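Local coordinates for SWD1-like protein (PDB 6E29) that probably serves, through this seven-bladed WD40 beta-propeller domain, as a subunit of the COMPASS complex that methylates histone H3, at residues 25-30 against 42-46; 314-319 against 331-337; 326-330 against 341-345. One frame throughout, in Å; residues are numbered along the deposited sequence. Where two conformers were deposited one is given.

Contact 1 (25-30 against 42-46); sequences SGHSTC and SGRVD
T29 and C30 both face G43, a classic beta bulge in the hairpin formed by strands 28-33 and 39-44 of a WD40 blade. The backbone bonds come first. T29 N gives its proton to G43 O at 2.7 Å, and G43 N answers with a bond to C30 O. Before the bulge, V45 N reaches H27 O at 2.9 Å, and S28 and R44 form a non-hydrogen-bonded pair.

The apolar contact centres on V45. Its CG2 lies against T29 CG2 at 3.7 Å and also touches the H27 ring, which it meets obliquely at ND1. That nitrogen is buried here and finds no partner, whereas H27 NE2 bonds L334 O of the adjoining blade. T29 OG1 points elsewhere too, to I70 O.

The polar side is built around R44 and a water. The water donates to S25 O at 2.8 Å and lies beside the hydroxyls of S28 and S42. A bend at chi3 (-34°) brings the R44 guanidinium over G26, whose CA sits 3.8 Å above the centre of the R44 guanidinium plane; a CB on G26 would run into R44 NE. From there R44 grips D46 side-on: NE goes to OD1, and R44 NH2 meets D46 OD2 at 2.9 Å on the syn side of the carboxylate.

Contact 2 (314-319 against 331-337); sequences KEEQGV and ACGLETG
E315 sends its carboxylate straight into the turn at E335-T336. CG stands between the backbone N and the carbonyl carbon (chi1 79°), and beyond it the chain runs extended, which carries the acid across the neighbouring strand's end. E315 OE1 takes two protons there: T336 N at 2.8 Å, through the syn lone pair, and E335 N, which arrives nearly along the C-O axis. E315 OE2 accepts from T336 OG1 at 2.5 Å, again on its syn side, so three donors fix the rotation of the group. With an alanine here, the N-H groups of E335 and T336 would probably lose their shared acceptor, and the T336 hydroxyl would lose the acceptor for its proton.

At E316 the backbone is held from both directions. E316 N donates to E335 OE2 at 3.0 Å, while E316 O receives L334 N at 2.9 Å. The E316 side chain lies across L334 CD1 and takes its carboxylate on to N292 N.

Q317 folds back at chi2 (-72°), which sets Q317 OE1 beside a water 2.6 Å away; that water can also donate to A331 O. G318 N then donates to C332 O at 2.7 Å. L334 CD2 packs 3.7 Å from G318 CA, on the side where a CB would collide with it.

V319 closes the walk, its O accepting C332 N while its CB lies near C332 SG. V31 of strand 28-33 touches both residues. This is an antiparallel beta hairpin whose open end is tied by a buried glutamate, within the blade of a WD40 propeller that includes the N-terminal strand 19-23.

Contact 3 (326-330 against 341-345); sequences RALLA and IWSVT
W342 and L329 pair as an antiparallel hydrogen-bonded couple, and the indole can be followed outward from there. W342 CB passes 3.8 Å from L329 O. CG is set anti to the carbonyl carbon, beside the backbone N, and chi1 (-79°) and chi2 (-102°) together lay the six-membered ring along the neighbouring strand. W342 CE3 then meets L329 O at 3.5 Å, the oxygen lying at the ring edge and in its plane. Further round, CZ3 reaches the methyl of A331. On the five-membered ring NE1 bonds E17 OE2, so the polar atom of this buried ring has a partner. I19, L296 and P313 also pack against the side chain.

The same L329 O is the acceptor for W342 N at 2.8 Å, and L329 N returns a bond to W342 O at 2.9 Å. Two residues further on, V344 N donates to A327 O at 3.1 Å. A327 is the centre of an inverse gamma turn, closed by L328 N bonding R326 O, where the chain enters the strand.

Side chains pack on both faces of this pair of strands. On the W342 face, L329 CB touches V344 CG2 at 3.9 Å, and both residues lean on W322 and I298. On the other, I341 spans two residues: I341 CG1 lies 3.8 Å from A330 CB, and I341 CG2 lies 4.0 Å from L328 CB.

Strand 339-343 is flanked by 328-333 and by the N-terminal strand 19-23, so the blade is built from both ends of the chain: the velcro closure characteristic of WD40 propellers, with W342-S343 standing where a canonical repeat carries Trp-Asp.

How the contacts relate
Contacts 2 and 3 share strand 328-333, one pairing it with 317-322 and the other with 339-343 in the same sheet, and they touch through the indole of W342. Contact 1 belongs to the next blade, yet a probable hydrogen bond from S28 N to G337 O joins it to contact 2 and stitches blade to blade. Contacts 1 and 3 do not meet. All three are partly buried. Contact 2 has the most buried residues, seven of thirteen against four each in the others; exposed ends are V45 in contact 1, K314, L334 and E335 in contact 2, and A327 in contact 3. Contacts 1 and 2 add charged and hydroxyl groups, where contact 3 relies on regular backbone pairing and apolar packing.

Contact 1 (25-30 against 42-46)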
loop_
_atom_site.group_PDB
_atom_site.type_symbol
_atom_site.label_atom_id
_atom_site.label_comp_id
_atom_site.label_asym_id
_atom_site.label_seq_id
_atom_site.Cartn_x
_atom_site.Cartn_y
_atom_site.Cartn_z
ATOM N N SER B 25 8.062 -18.509 7.896
ATOM C CA SER B 25 8.295 -19.374 6.746
ATOM C C SER B 25 9.152 -18.570 5.769
ATOM O O SER B 25 8.650 -17.666 5.107
ATOM C CB SER B 25 6.980 -19.831 6.117
ATOM O OG SER B 25 7.245 -20.564 4.931
ATOM N N GLY B 26 10.441 -18.867 5.707
ATOM C CA GLY B 26 11.308 -17.974 4.909
ATOM C C GLY B 26 11.367 -16.582 5.528
ATOM O O GLY B 26 10.832 -16.329 6.608
ATOM N N HIS B 27 12.043 -15.667 4.811
ATOM C CA HIS B 27 12.186 -14.276 5.256
ATOM C C HIS B 27 10.990 -13.476 4.731
ATOM O O HIS B 27 10.927 -13.154 3.544
ATOM C CB HIS B 27 13.506 -13.704 4.748
ATOM C CG HIS B 27 13.904 -12.413 5.386
ATOM N ND1 HIS B 27 13.296 -11.207 5.096
ATOM C CD2 HIS B 27 14.869 -12.139 6.297
ATOM C CE1 HIS B 27 13.875 -10.245 5.797
ATOM N NE2 HIS B 27 14.829 -10.786 6.537
ATOM N N SER B 28 10.053 -13.128 5.614
ATOM C CA SER B 28 8.858 -12.414 5.187
ATOM C C SER B 28 9.197 -10.960 4.872
ATOM O O SER B 28 9.860 -10.284 5.663
ATOM C CB SER B 28 7.788 -12.486 6.271
ATOM O OG SER B 28 7.342 -13.825 6.427
ATOM N N THR B 29 8.723 -10.474 3.726
ATOM C CA THR B 29 8.909 -9.076 3.364
ATOM C C THR B 29 7.617 -8.289 3.443
ATOM O O THR B 29 7.669 -7.063 3.459
ATOM C CB THR B 29 9.458 -8.915 1.937
ATOM O OG1 THR B 29 8.568 -9.536 0.997
ATOM C CG2 THR B 29 10.806 -9.522 1.810
ATOM N N CYS B 30 6.479 -8.965 3.515
ATOM C CA CYS B 30 5.179 -8.304 3.474
ATOM C C CYS B 30 4.151 -9.263 4.069
ATOM O O CYS B 30 4.300 -10.475 3.915
ATOM C CB CYS B 30 4.869 -7.922 2.019
ATOM S SG CYS B 30 3.198 -7.425 1.533
ATOM N N SER B 42 1.656 -14.069 3.379
ATOM C CA SER B 42 3.021 -13.622 3.605
ATOM C C SER B 42 3.793 -13.726 2.292
ATOM O O SER B 42 3.642 -14.695 1.550
ATOM C CB SER B 42 3.678 -14.479 4.720
ATOM O OG SER B 42 5.006 -14.092 4.939
ATOM N N GLY B 43 4.613 -12.727 1.978
ATOM C CA GLY B 43 5.487 -12.796 0.812
ATOM C C GLY B 43 6.904 -12.812 1.346
ATOM O O GLY B 43 7.166 -12.272 2.434
ATOM N N ARG B 44 7.807 -13.463 0.608
ATOM C CA ARG B 44 9.160 -13.736 1.084
ATOM C C ARG B 44 10.192 -13.158 0.136
ATOM O O ARG B 44 9.907 -12.831 -1.025
ATOM C CB ARG B 44 9.405 -15.253 1.263
ATOM C CG ARG B 44 8.120 -15.983 1.647
ATOM C CD ARG B 44 8.278 -17.374 2.159
ATOM N NE ARG B 44 9.355 -18.118 1.562
ATOM C CZ ARG B 44 9.547 -19.427 1.762
ATOM N NH1 ARG B 44 8.700 -20.116 2.524
ATOM N NH2 ARG B 44 10.573 -20.042 1.188
ATOM N N VAL B 45 11.417 -13.059 0.661
ATOM C CA VAL B 45 12.545 -12.564 -0.122
ATOM C C VAL B 45 12.687 -13.359 -1.410
ATOM O O VAL B 45 13.013 -12.800 -2.464
ATOM C CB VAL B 45 13.839 -12.632 0.706
ATOM C CG1 VAL B 45 15.076 -12.469 -0.201
ATOM C CG2 VAL B 45 13.822 -11.617 1.814
ATOM N N ASP B 46 12.451 -14.685 -1.346
ATOM C CA ASP B 46 12.676 -15.535 -2.517
ATOM C C ASP B 46 11.485 -15.581 -3.485
ATOM O O ASP B 46 11.479 -16.417 -4.393
ATOM C CB ASP B 46 13.041 -16.962 -2.094
ATOM C CG ASP B 46 11.928 -17.658 -1.326
ATOM O OD1 ASP B 46 10.901 -17.026 -1.010
ATOM O OD2 ASP B 46 12.070 -18.868 -1.052
HETATM O O HOH W 1 6.415 -16.006 5.330
#

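Contact 2 (314-319 against 331-337)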
loop_
_atom_site.group_PDB
_atom_site.type_symbol
_atom_site.label_atom_id
_atom_site.label_comp_id
_atom_site.label_asym_id
_atom_site.label_seq_id
_atom_site.Cartn_x
_atom_site.Cartn_y
_atom_site.Cartn_z
ATOM N N LYS B 314 14.348 -7.632 19.773
ATOM C CA LYS B 314 15.343 -6.606 19.537
ATOM C C LYS B 314 15.633 -6.488 18.051
ATOM O O LYS B 314 16.802 -6.548 17.657
ATOM C CB LYS B 314 16.624 -6.893 20.340
ATOM C CG LYS B 314 17.169 -8.323 20.260
ATOM C CD LYS B 314 18.585 -8.439 20.876
ATOM C CE LYS B 314 18.784 -9.816 21.518
ATOM N NZ LYS B 314 17.873 -10.037 22.697
ATOM N N GLU B 315 14.617 -6.313 17.197
ATOM C CA GLU B 315 15.013 -6.099 15.816
ATOM C C GLU B 315 14.175 -5.033 15.136
ATOM O O GLU B 315 13.016 -4.775 15.486
ATOM C CB GLU B 315 15.015 -7.404 14.992
ATOM C CG GLU B 315 13.686 -7.900 14.518
ATOM C CD GLU B 315 13.801 -9.151 13.661
ATOM O OE1 GLU B 315 14.408 -9.116 12.566
ATOM O OE2 GLU B 315 13.310 -10.201 14.133
ATOM N N GLU B 316 14.813 -4.405 14.159
ATOM C CA GLU B 316 14.105 -3.465 13.303
ATOM C C GLU B 316 12.929 -4.153 12.602
ATOM O O GLU B 316 13.061 -5.262 12.081
ATOM C CB GLU B 316 15.080 -2.886 12.267
ATOM C CG GLU B 316 14.544 -1.618 11.598
ATOM C CD GLU B 316 15.539 -0.947 10.652
ATOM O OE1 GLU B 316 15.095 -0.152 9.764
ATOM O OE2 GLU B 316 16.763 -1.218 10.802
ATOM N N GLN B 317 11.769 -3.473 12.569
ATOM C CA GLN B 317 10.561 -4.020 11.964
ATOM C C GLN B 317 10.270 -3.323 10.628
ATOM O O GLN B 317 10.533 -2.131 10.458
ATOM C CB GLN B 317 9.355 -3.840 12.894
ATOM C CG GLN B 317 9.602 -4.407 14.292
ATOM C CD GLN B 317 9.611 -5.919 14.271
ATOM O OE1 GLN B 317 8.957 -6.535 13.440
ATOM N NE2 GLN B 317 10.354 -6.519 15.178
ATOM N N GLY B 318 9.712 -4.079 9.685
ATOM C CA GLY B 318 9.355 -3.547 8.388
ATOM C C GLY B 318 7.866 -3.403 8.206
ATOM O O GLY B 318 7.224 -2.532 8.815
ATOM N N VAL B 319 7.292 -4.237 7.328
ATOM C CA VAL B 319 5.866 -4.087 7.001
ATOM C C VAL B 319 5.044 -4.460 8.209
ATOM O O VAL B 319 5.317 -5.483 8.852
ATOM C CB VAL B 319 5.488 -4.974 5.804
ATOM C CG1 VAL B 319 3.958 -5.243 5.743
ATOM C CG2 VAL B 319 5.964 -4.301 4.501
ATOM N N ALA B 331 3.790 -7.876 12.459
ATOM C CA ALA B 331 4.947 -7.143 11.933
ATOM C C ALA B 331 6.022 -8.097 11.430
ATOM O O ALA B 331 6.237 -9.160 12.004
ATOM C CB ALA B 331 5.543 -6.217 12.992
ATOM N N CYS B 332 6.707 -7.706 10.352
ATOM C CA CYS B 332 7.781 -8.472 9.742
ATOM C C CYS B 332 9.090 -7.910 10.228
ATOM O O CYS B 332 9.353 -6.719 10.042
ATOM C CB CYS B 332 7.724 -8.357 8.216
ATOM S SG CYS B 332 6.142 -8.851 7.545
ATOM N N GLY B 333 9.927 -8.767 10.817
ATOM C CA GLY B 333 11.264 -8.334 11.200
ATOM C C GLY B 333 12.187 -8.246 9.987
ATOM O O GLY B 333 12.233 -9.157 9.154
ATOM N N LEU B 334 12.924 -7.134 9.899
ATOM C CA LEU B 334 13.848 -6.936 8.784
ATOM C C LEU B 334 15.053 -7.851 8.864
ATOM O O LEU B 334 15.634 -8.178 7.827
ATOM C CB LEU B 334 14.340 -5.497 8.744
ATOM C CG LEU B 334 13.261 -4.475 8.386
ATOM C CD1 LEU B 334 13.882 -3.092 8.424
ATOM C CD2 LEU B 334 12.611 -4.747 6.999
ATOM N N GLU B 335 15.481 -8.227 10.077
ATOM C CA GLU B 335 16.710 -8.997 10.237
ATOM C C GLU B 335 16.463 -10.503 10.168
ATOM O O GLU B 335 17.253 -11.233 9.555
ATOM C CB GLU B 335 17.413 -8.634 11.562
ATOM C CG GLU B 335 17.987 -7.195 11.619
ATOM C CD GLU B 335 18.132 -6.629 13.057
ATOM O OE1 GLU B 335 18.929 -7.201 13.856
ATOM O OE2 GLU B 335 17.436 -5.619 13.383
ATOM N N THR B 336 15.384 -10.979 10.780
ATOM C CA THR B 336 15.085 -12.408 10.862
ATOM C C THR B 336 14.007 -12.857 9.895
ATOM O O THR B 336 13.898 -14.062 9.630
ATOM C CB THR B 336 14.612 -12.773 12.268
ATOM O OG1 THR B 336 13.347 -12.135 12.512
ATOM C CG2 THR B 336 15.676 -12.378 13.321
ATOM N N GLY B 337 13.218 -11.917 9.384
ATOM C CA GLY B 337 12.031 -12.207 8.610
ATOM C C GLY B 337 10.928 -12.920 9.352
ATOM O O GLY B 337 10.014 -13.437 8.704
HETATM O O HOH W 2 8.751 -9.105 13.631
#

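Contact 3 (326-330 against 341-345)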
loop_
_atom_site.group_PDB
_atom_site.type_symbol
_atom_site.label_atom_id
_atom_site.label_comp_id
_atom_site.label_asym_id
_atom_site.label_seq_id
_atom_site.Cartn_x
_atom_site.Cartn_y
_atom_site.Cartn_z
ATOM N N ARG B 326 -9.988 -7.795 14.867
ATOM C CA ARG B 326 -9.533 -7.858 16.247
ATOM C C ARG B 326 -8.305 -6.977 16.464
ATOM O O ARG B 326 -7.592 -6.644 15.522
ATOM C CB ARG B 326 -9.143 -9.283 16.658
ATOM C CG ARG B 326 -10.270 -10.379 16.447
ATOM C CD ARG B 326 -11.486 -10.107 17.340
ATOM N NE ARG B 326 -12.546 -11.100 17.087
ATOM C CZ ARG B 326 -12.620 -12.288 17.684
ATOM N NH1 ARG B 326 -11.720 -12.647 18.612
ATOM N NH2 ARG B 326 -13.599 -13.119 17.358
ATOM N N ALA B 327 -8.013 -6.687 17.747
ATOM C CA ALA B 327 -6.899 -5.772 18.060
ATOM C C ALA B 327 -5.581 -6.566 18.075
ATOM O O ALA B 327 -4.994 -6.899 19.121
ATOM C CB ALA B 327 -7.165 -5.089 19.408
ATOM N N LEU B 328 -5.176 -6.976 16.892
ATOM C CA LEU B 328 -3.950 -7.749 16.668
ATOM C C LEU B 328 -3.103 -7.016 15.640
ATOM O O LEU B 328 -3.614 -6.617 14.583
ATOM C CB LEU B 328 -4.261 -9.176 16.151
ATOM C CG LEU B 328 -5.133 -10.072 17.030
ATOM C CD1 LEU B 328 -5.580 -11.337 16.278
ATOM C CD2 LEU B 328 -4.312 -10.434 18.294
ATOM N N LEU B 329 -1.797 -6.868 15.905
ATOM C CA LEU B 329 -0.921 -6.095 15.009
ATOM C C LEU B 329 0.213 -7.040 14.638
ATOM O O LEU B 329 0.902 -7.534 15.537
ATOM C CB LEU B 329 -0.382 -4.830 15.729
ATOM C CG LEU B 329 0.690 -3.991 15.030
ATOM C CD1 LEU B 329 0.185 -3.462 13.620
ATOM C CD2 LEU B 329 1.088 -2.820 15.935
ATOM N N ALA B 330 0.376 -7.346 13.343
ATOM C CA ALA B 330 1.443 -8.234 12.894
ATOM C C ALA B 330 2.563 -7.405 12.288
ATOM O O ALA B 330 2.324 -6.402 11.608
ATOM C CB ALA B 330 0.931 -9.239 11.850
ATOM N N ILE B 341 3.076 -11.220 16.147
ATOM C CA ILE B 341 1.708 -10.701 16.269
ATOM C C ILE B 341 1.477 -10.286 17.706
ATOM O O ILE B 341 1.575 -11.122 18.639
ATOM C CB ILE B 341 0.650 -11.724 15.837
ATOM C CG1 ILE B 341 0.852 -12.130 14.378
ATOM C CG2 ILE B 341 -0.721 -11.125 16.037
ATOM C CD1 ILE B 341 -0.050 -13.308 14.007
ATOM N N TRP B 342 1.266 -8.989 17.901
ATOM C CA TRP B 342 0.958 -8.411 19.200
ATOM C C TRP B 342 -0.536 -8.376 19.428
ATOM O O TRP B 342 -1.289 -8.010 18.528
ATOM C CB TRP B 342 1.413 -6.942 19.293
ATOM C CG TRP B 342 2.830 -6.718 19.543
ATOM C CD1 TRP B 342 3.418 -6.376 20.739
ATOM C CD2 TRP B 342 3.883 -6.767 18.579
ATOM N NE1 TRP B 342 4.767 -6.209 20.569
ATOM C CE2 TRP B 342 5.088 -6.451 19.262
ATOM C CE3 TRP B 342 3.936 -7.060 17.216
ATOM C CZ2 TRP B 342 6.317 -6.433 18.628
ATOM C CZ3 TRP B 342 5.147 -7.032 16.591
ATOM C CH2 TRP B 342 6.328 -6.703 17.287
ATOM N N SER B 343 -0.943 -8.630 20.660
ATOM C CA SER B 343 -2.295 -8.326 21.133
ATOM C C SER B 343 -2.262 -6.943 21.783
ATOM O O SER B 343 -1.656 -6.768 22.835
ATOM C CB SER B 343 -2.771 -9.386 22.122
ATOM O OG SER B 343 -3.362 -10.452 21.421
ATOM N N VAL B 344 -2.939 -5.969 21.181
ATOM C CA VAL B 344 -2.817 -4.550 21.561
ATOM C C VAL B 344 -4.043 -4.115 22.363
ATOM O O VAL B 344 -5.144 -4.022 21.819
ATOM C CB VAL B 344 -2.673 -3.663 20.317
ATOM C CG1 VAL B 344 -2.335 -2.243 20.721
ATOM C CG2 VAL B 344 -1.615 -4.236 19.388
ATOM N N THR B 345 -3.844 -3.770 23.628
ATOM C CA THR B 345 -4.916 -3.256 24.485
ATOM C C THR B 345 -4.952 -1.711 24.643
ATOM O O THR B 345 -3.950 -0.997 24.477
ATOM C CB THR B 345 -4.811 -3.882 25.874
ATOM O OG1 THR B 345 -4.945 -5.306 25.755
ATOM C CG2 THR B 345 -5.899 -3.341 26.794
#